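Local coordinates for protein tumor necrosis factor ligand superfamily member 9 (Mus musculus, PDB 6MKB) that is a cytokine of the tumor necrosis factor family that binds the receptor TNFRSF9 (4-1BB) and induces proliferation of activated T cells, at residues Gln18-Trp28 against Ser132-His140. Residues are numbered along the deposited sequence; the frame is centred on the assembly and turned at random.
Sequences QASLCNTTLNW and SVGLRAYLH. With NAG (2-acetamido-2-deoxy-beta-D-glucopyranose), chain F; NAG (2-acetamido-2-deoxy-beta-D-glucopyranose), chain C.
T24 and L135 form an antiparallel hydrogen-bonded pair that joins strand 24-29 to strand 129-140 within the beta-sandwich, or jelly-roll, of the TNF homology domain. L135 N donates to T24 O at 2.8 Å, while L135 O takes T24 N. One step on, T25 faces G134 as a non-hydrogen-bonded pair, and L26 N reaches V133 O in a fairly straight bond (2.8 Å, 163°).

The tight part of the contact lies on the inward side. L135 points to the same face of the sheet as T24; its chi1 of 172° swings CG away from the backbone N, and CD2 meets L21 CD2 at 3.8 Å, the two side chains crossing at about a right angle. L26 CD2 lies against L135 CB, and L21 CD1 touches L139 CD1. Further along, W28 presents its CZ2 edge to V133 CB at 3.7 Å, while F159 meets the indole ring from outside the pair. A single water bridges the strands where they diverge: it donates to L26 O and accepts from W28 NE1, in the ring plane, and from V133 N.

The other side is looser, polar and glycosylated. R136 bends back along its own strand so that NE donates a hydrogen bond to L135 O from above the carbonyl plane, giving that oxygen a second donor beside T24 N; N23 CB lies over one guanidinium face. N23 carries an N-linked glycan on ND2, and its OD1 accepts A137 N at 2.9 Å, a bond that restrains the amide at the root of the sugar. The second sugar lies over one face of the Y138 ring, and W82 NE1 is also hydrogen-bonded to the glycan. On the first sugar, the acetamido N2 donates to A137 O at 3.1 Å.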
ATOM      1  N   GLN B  18      -9.677  -6.165  17.697  1.00 53.37           N
ATOM      2  CA  GLN B  18      -9.272  -7.547  17.879  1.00 53.93           C
ATOM      3  C   GLN B  18      -8.179  -7.539  18.955  1.00 58.46           C
ATOM      4  O   GLN B  18      -7.037  -7.163  18.671  1.00 58.11           O
ATOM      5  CB  GLN B  18      -8.790  -8.105  16.524  1.00 54.52           C
ATOM      6  CG  GLN B  18      -9.171  -9.538  16.249  1.00 69.43           C
ATOM      7  CD  GLN B  18     -10.646  -9.736  16.065  1.00 78.99           C
ATOM      8  OE1 GLN B  18     -11.246  -9.267  15.095  1.00 74.05           O
ATOM      9  NE2 GLN B  18     -11.254 -10.461  16.995  1.00 75.30           N
ATOM     10  N   ALA B  19      -8.557  -7.871  20.208  1.00 56.21           N
ATOM     11  CA  ALA B  19      -7.713  -7.832  21.421  1.00 56.39           C
ATOM     12  C   ALA B  19      -6.469  -8.726  21.365  1.00 58.01           C
ATOM     13  O   ALA B  19      -5.491  -8.457  22.065  1.00 57.62           O
ATOM     14  CB  ALA B  19      -8.547  -8.199  22.645  1.00 58.99           C
ATOM     15  N   SER B  20      -6.523  -9.790  20.570  1.00 54.15           N
ATOM     16  CA  SER B  20      -5.436 -10.760  20.384  1.00 53.50           C
ATOM     17  C   SER B  20      -5.532 -11.330  18.986  1.00 55.02           C
ATOM     18  O   SER B  20      -6.553 -11.123  18.325  1.00 54.73           O
ATOM     19  CB  SER B  20      -5.511 -11.868  21.433  1.00 57.47           C
ATOM     20  OG  SER B  20      -6.660 -12.681  21.259  1.00 64.15           O
ATOM     21  N   LEU B  21      -4.492 -12.030  18.523  1.00 49.49           N
ATOM     22  CA  LEU B  21      -4.533 -12.570  17.175  1.00 47.21           C
ATOM     23  C   LEU B  21      -5.011 -14.014  17.153  1.00 52.35           C
ATOM     24  O   LEU B  21      -4.751 -14.796  18.061  1.00 53.50           O
ATOM     25  CB  LEU B  21      -3.173 -12.442  16.469  1.00 45.69           C
ATOM     26  CG  LEU B  21      -2.574 -11.045  16.310  1.00 47.40           C
ATOM     27  CD1 LEU B  21      -1.255 -11.109  15.577  1.00 44.99           C
ATOM     28  CD2 LEU B  21      -3.552 -10.053  15.644  1.00 47.80           C
ATOM     29  N   CYS B  22      -5.741 -14.347  16.107  1.00 50.29           N
ATOM     30  CA  CYS B  22      -6.281 -15.672  15.847  1.00 52.46           C
ATOM     31  C   CYS B  22      -6.658 -15.758  14.365  1.00 52.92           C
ATOM     32  O   CYS B  22      -6.695 -14.732  13.663  1.00 50.28           O
ATOM     33  CB  CYS B  22      -7.478 -15.959  16.753  1.00 55.87           C
ATOM     34  SG  CYS B  22      -8.861 -14.807  16.533  1.00 60.43           S
ATOM     35  N   ASN B  23      -6.945 -16.981  13.903  1.00 48.73           N
ATOM     36  CA  ASN B  23      -7.354 -17.238  12.528  1.00 47.01           C
ATOM     37  C   ASN B  23      -8.864 -17.068  12.466  1.00 51.40           C
ATOM     38  O   ASN B  23      -9.593 -17.870  13.048  1.00 53.62           O
ATOM     39  CB  ASN B  23      -6.864 -18.626  12.056  1.00 41.51           C
ATOM     40  CG  ASN B  23      -5.359 -18.763  12.021  1.00 60.20           C
ATOM     41  OD1 ASN B  23      -4.606 -17.787  11.992  1.00 64.53           O
ATOM     42  ND2 ASN B  23      -4.891 -19.987  12.028  1.00 65.48           N
ATOM     43  N   THR B  24      -9.327 -15.970  11.826  1.00 46.93           N
ATOM     44  CA  THR B  24     -10.744 -15.575  11.733  1.00 47.11           C
ATOM     45  C   THR B  24     -11.002 -14.617  10.548  1.00 50.47           C
ATOM     46  O   THR B  24     -10.069 -14.024  10.008  1.00 49.50           O
ATOM     47  CB  THR B  24     -11.168 -14.871  13.070  1.00 56.85           C
ATOM     48  OG1 THR B  24     -12.583 -14.663  13.095  1.00 63.28           O
ATOM     49  CG2 THR B  24     -10.453 -13.522  13.303  1.00 48.24           C
ATOM     50  N   THR B  25     -12.273 -14.393  10.210  1.00 47.90           N
ATOM     51  CA  THR B  25     -12.623 -13.406   9.196  1.00 47.13           C
ATOM     52  C   THR B  25     -12.847 -12.101   9.947  1.00 52.26           C
ATOM     53  O   THR B  25     -13.572 -12.076  10.953  1.00 55.02           O
ATOM     54  CB  THR B  25     -13.798 -13.865   8.358  1.00 54.17           C
ATOM     55  OG1 THR B  25     -13.359 -14.989   7.593  1.00 55.71           O
ATOM     56  CG2 THR B  25     -14.295 -12.775   7.418  1.00 52.00           C
ATOM     57  N   LEU B  26     -12.180 -11.043   9.513  1.00 45.35           N
ATOM     58  CA  LEU B  26     -12.291  -9.769  10.185  1.00 44.74           C
ATOM     59  C   LEU B  26     -13.652  -9.099   9.961  1.00 52.32           C
ATOM     60  O   LEU B  26     -14.254  -9.199   8.873  1.00 51.87           O
ATOM     61  CB  LEU B  26     -11.175  -8.816   9.740  1.00 42.50           C
ATOM     62  CG  LEU B  26      -9.774  -9.106  10.249  1.00 44.71           C
ATOM     63  CD1 LEU B  26      -8.810  -8.128   9.674  1.00 43.54           C
ATOM     64  CD2 LEU B  26      -9.693  -9.076  11.779  1.00 41.19           C
ATOM     65  N   ASN B  27     -14.116  -8.420  11.025  1.00 49.38           N
ATOM     66  CA  ASN B  27     -15.307  -7.596  11.048  1.00 50.08           C
ATOM     67  C   ASN B  27     -14.874  -6.174  10.714  1.00 53.70           C
ATOM     68  O   ASN B  27     -13.765  -5.767  11.067  1.00 53.50           O
ATOM     69  CB  ASN B  27     -15.987  -7.675  12.412  1.00 55.10           C
ATOM     70  CG  ASN B  27     -16.970  -8.812  12.503  1.00 87.73           C
ATOM     71  OD1 ASN B  27     -17.961  -8.878  11.759  1.00 86.88           O
ATOM     72  ND2 ASN B  27     -16.720  -9.736  13.419  1.00 80.74           N
ATOM     73  N   TRP B  28     -15.714  -5.427  10.023  1.00 49.43           N
ATOM     74  CA  TRP B  28     -15.386  -4.075   9.607  1.00 48.37           C
ATOM     75  C   TRP B  28     -16.461  -3.074  10.025  1.00 57.70           C
ATOM     76  O   TRP B  28     -17.653  -3.404  10.051  1.00 58.82           O
ATOM     77  CB  TRP B  28     -15.191  -4.024   8.063  1.00 44.82           C
ATOM     78  CG  TRP B  28     -14.122  -4.956   7.593  1.00 44.10           C
ATOM     79  CD1 TRP B  28     -14.270  -6.275   7.266  1.00 47.07           C
ATOM     80  CD2 TRP B  28     -12.706  -4.696   7.579  1.00 42.16           C
ATOM     81  NE1 TRP B  28     -13.036  -6.852   7.050  1.00 45.08           N
ATOM     82  CE2 TRP B  28     -12.061  -5.904   7.231  1.00 45.16           C
ATOM     83  CE3 TRP B  28     -11.930  -3.534   7.729  1.00 41.94           C
ATOM     84  CZ2 TRP B  28     -10.676  -5.988   7.069  1.00 43.12           C
ATOM     85  CZ3 TRP B  28     -10.560  -3.625   7.595  1.00 41.61           C
ATOM     86  CH2 TRP B  28      -9.942  -4.851   7.315  1.00 41.92           C
ATOM     87  N   SER B 132     -13.978 -10.556   1.355  1.00 44.63           N
ATOM     88  CA  SER B 132     -13.845 -10.583   2.803  1.00 43.92           C
ATOM     89  C   SER B 132     -12.337 -10.662   3.114  1.00 48.70           C
ATOM     90  O   SER B 132     -11.537 -10.917   2.204  1.00 48.85           O
ATOM     91  CB  SER B 132     -14.646 -11.734   3.421  1.00 44.96           C
ATOM     92  OG  SER B 132     -14.087 -13.012   3.178  1.00 46.81           O
ATOM     93  N   VAL B 133     -11.939 -10.394   4.362  1.00 44.04           N
ATOM     94  CA  VAL B 133     -10.527 -10.422   4.737  1.00 42.90           C
ATOM     95  C   VAL B 133     -10.338 -11.315   5.956  1.00 47.96           C
ATOM     96  O   VAL B 133     -10.963 -11.100   7.002  1.00 49.66           O
ATOM     97  CB  VAL B 133      -9.978  -8.988   4.992  1.00 45.43           C
ATOM     98  CG1 VAL B 133      -8.485  -9.006   5.372  1.00 43.71           C
ATOM     99  CG2 VAL B 133     -10.221  -8.087   3.782  1.00 44.82           C
ATOM    100  N   GLY B 134      -9.452 -12.280   5.820  1.00 43.13           N
ATOM    101  CA  GLY B 134      -9.106 -13.177   6.906  1.00 43.12           C
ATOM    102  C   GLY B 134      -7.811 -12.789   7.580  1.00 48.29           C
ATOM    103  O   GLY B 134      -6.821 -12.451   6.925  1.00 46.68           O
ATOM    104  N   LEU B 135      -7.830 -12.785   8.903  1.00 47.90           N
ATOM    105  CA  LEU B 135      -6.631 -12.592   9.689  1.00 47.21           C
ATOM    106  C   LEU B 135      -5.986 -13.998   9.877  1.00 51.70           C
ATOM    107  O   LEU B 135      -6.681 -14.933  10.258  1.00 52.43           O
ATOM    108  CB  LEU B 135      -6.977 -11.914  11.031  1.00 47.15           C
ATOM    109  CG  LEU B 135      -5.832 -11.815  12.082  1.00 51.30           C
ATOM    110  CD1 LEU B 135      -4.720 -10.845  11.638  1.00 49.61           C
ATOM    111  CD2 LEU B 135      -6.384 -11.442  13.445  1.00 51.75           C
ATOM    112  N   ARG B 136      -4.702 -14.151   9.541  1.00 48.45           N
ATOM    113  CA  ARG B 136      -3.945 -15.399   9.728  1.00 49.92           C
ATOM    114  C   ARG B 136      -2.687 -15.112  10.542  1.00 56.44           C
ATOM    115  O   ARG B 136      -2.072 -14.059  10.369  1.00 56.13           O
ATOM    116  CB  ARG B 136      -3.558 -16.080   8.385  1.00 49.68           C
ATOM    117  CG  ARG B 136      -4.700 -16.708   7.569  1.00 52.42           C
ATOM    118  CD  ARG B 136      -5.658 -17.521   8.419  1.00 78.47           C
ATOM    119  NE  ARG B 136      -6.986 -16.905   8.357  1.00 92.65           N
ATOM    120  CZ  ARG B 136      -8.061 -17.491   7.853  1.00100.69           C
ATOM    121  NH1 ARG B 136      -8.005 -18.749   7.434  1.00 79.43           N
ATOM    122  NH2 ARG B 136      -9.225 -16.852   7.837  1.00 91.46           N
ATOM    123  N   ALA B 137      -2.307 -16.029  11.443  1.00 54.75           N
ATOM    124  CA  ALA B 137      -1.111 -15.849  12.260  1.00 54.58           C
ATOM    125  C   ALA B 137      -0.596 -17.168  12.845  1.00 60.14           C
ATOM    126  O   ALA B 137      -1.373 -18.003  13.301  1.00 61.82           O
ATOM    127  CB  ALA B 137      -1.378 -14.849  13.389  1.00 54.33           C
ATOM    128  N   TYR B 138       0.719 -17.343  12.808  1.00 56.05           N
ATOM    129  CA  TYR B 138       1.450 -18.411  13.453  1.00 57.81           C
ATOM    130  C   TYR B 138       2.506 -17.737  14.321  1.00 59.25           C
ATOM    131  O   TYR B 138       3.451 -17.157  13.787  1.00 57.60           O
ATOM    132  CB  TYR B 138       2.064 -19.412  12.463  1.00 61.64           C
ATOM    133  CG  TYR B 138       2.976 -20.418  13.143  1.00 67.07           C
ATOM    134  CD1 TYR B 138       2.516 -21.210  14.196  1.00 70.89           C
ATOM    135  CD2 TYR B 138       4.308 -20.552  12.760  1.00 68.44           C
ATOM    136  CE1 TYR B 138       3.358 -22.105  14.852  1.00 74.95           C
ATOM    137  CE2 TYR B 138       5.151 -21.472  13.385  1.00 71.73           C
ATOM    138  CZ  TYR B 138       4.668 -22.255  14.426  1.00 83.56           C
ATOM    139  OH  TYR B 138       5.484 -23.170  15.054  1.00 86.37           O
ATOM    140  N   LEU B 139       2.290 -17.727  15.647  1.00 55.12           N
ATOM    141  CA  LEU B 139       3.193 -17.083  16.595  1.00 54.00           C
ATOM    142  C   LEU B 139       3.672 -18.077  17.624  1.00 59.42           C
ATOM    143  O   LEU B 139       2.877 -18.884  18.118  1.00 60.43           O
ATOM    144  CB  LEU B 139       2.526 -15.858  17.275  1.00 52.37           C
ATOM    145  CG  LEU B 139       2.111 -14.703  16.338  1.00 54.77           C
ATOM    146  CD1 LEU B 139       1.123 -13.757  17.017  1.00 54.15           C
ATOM    147  CD2 LEU B 139       3.325 -13.975  15.751  1.00 54.90           C
ATOM    148  N   HIS B 140       4.983 -18.038  17.929  1.00 56.87           N
ATOM    149  CA  HIS B 140       5.641 -18.936  18.895  1.00 59.05           C
ATOM    150  C   HIS B 140       6.894 -18.268  19.505  1.00 63.61           C
ATOM    151  O   HIS B 140       7.381 -17.281  18.950  1.00 60.96           O
ATOM    152  CB  HIS B 140       6.018 -20.256  18.192  1.00 60.92           C
ATOM    153  CG  HIS B 140       7.003 -20.077  17.078  1.00 63.34           C
ATOM    154  ND1 HIS B 140       8.358 -20.286  17.273  1.00 65.80           N
ATOM    155  CD2 HIS B 140       6.804 -19.662  15.808  1.00 63.18           C
ATOM    156  CE1 HIS B 140       8.930 -20.031  16.110  1.00 64.50           C
ATOM    157  NE2 HIS B 140       8.037 -19.643  15.202  1.00 63.41           N
TER
HETATM  158  C1  NAG F   1      -3.491 -20.289  12.004  1.00 65.89           C
HETATM  159  C2  NAG F   1      -3.081 -21.119  13.219  1.00 65.71           C
HETATM  160  C3  NAG F   1      -1.610 -21.515  13.082  1.00 66.35           C
HETATM  161  C4  NAG F   1      -1.273 -22.140  11.724  1.00 68.86           C
HETATM  162  C5  NAG F   1      -1.824 -21.293  10.580  1.00 69.24           C
HETATM  163  C6  NAG F   1      -1.673 -21.968   9.223  1.00 72.74           C
HETATM  164  C7  NAG F   1      -3.906 -20.495  15.476  1.00 70.33           C
HETATM  165  C8  NAG F   1      -4.159 -19.271  16.295  1.00 69.34           C
HETATM  166  N2  NAG F   1      -3.182 -20.275  14.386  1.00 66.01           N
HETATM  167  O3  NAG F   1      -1.243 -22.393  14.158  1.00 66.95           O
HETATM  168  O4  NAG F   1       0.146 -22.260  11.585  1.00 72.43           O
HETATM  169  O5  NAG F   1      -3.215 -21.004  10.792  1.00 67.69           O
HETATM  170  O6  NAG F   1      -1.815 -20.941   8.238  1.00 73.25           O
HETATM  171  O7  NAG F   1      -4.329 -21.579  15.829  1.00 77.77           O
HETATM  172  C1  NAG C   2       0.722 -23.557  11.683  1.00 75.19           C
HETATM  173  C2  NAG C   2       2.091 -23.499  11.001  1.00 75.35           C
HETATM  174  C3  NAG C   2       2.920 -24.761  11.282  1.00 80.70           C
HETATM  175  C4  NAG C   2       2.982 -25.101  12.774  1.00 85.06           C
HETATM  176  C5  NAG C   2       1.570 -25.135  13.379  1.00 80.02           C
HETATM  177  C6  NAG C   2       1.599 -25.270  14.901  1.00 78.96           C
HETATM  178  C7  NAG C   2       2.502 -22.270   8.902  1.00 65.96           C
HETATM  179  C8  NAG C   2       2.107 -22.181   7.456  1.00 63.73           C
HETATM  180  N2  NAG C   2       1.921 -23.263   9.577  1.00 70.05           N
HETATM  181  O3  NAG C   2       4.253 -24.595  10.788  1.00 81.24           O
HETATM  182  O4  NAG C   2       3.657 -26.359  12.945  1.00 97.18           O
HETATM  183  O5  NAG C   2       0.851 -23.936  13.063  1.00 75.97           O
HETATM  184  O6  NAG C   2       0.312 -24.951  15.428  1.00 77.96           O
HETATM  185  O7  NAG C   2       3.308 -21.490   9.393  1.00 65.61           O
HETATM  186  O   HOH W   1     -13.935  -9.309   6.163  1.00 46.71           O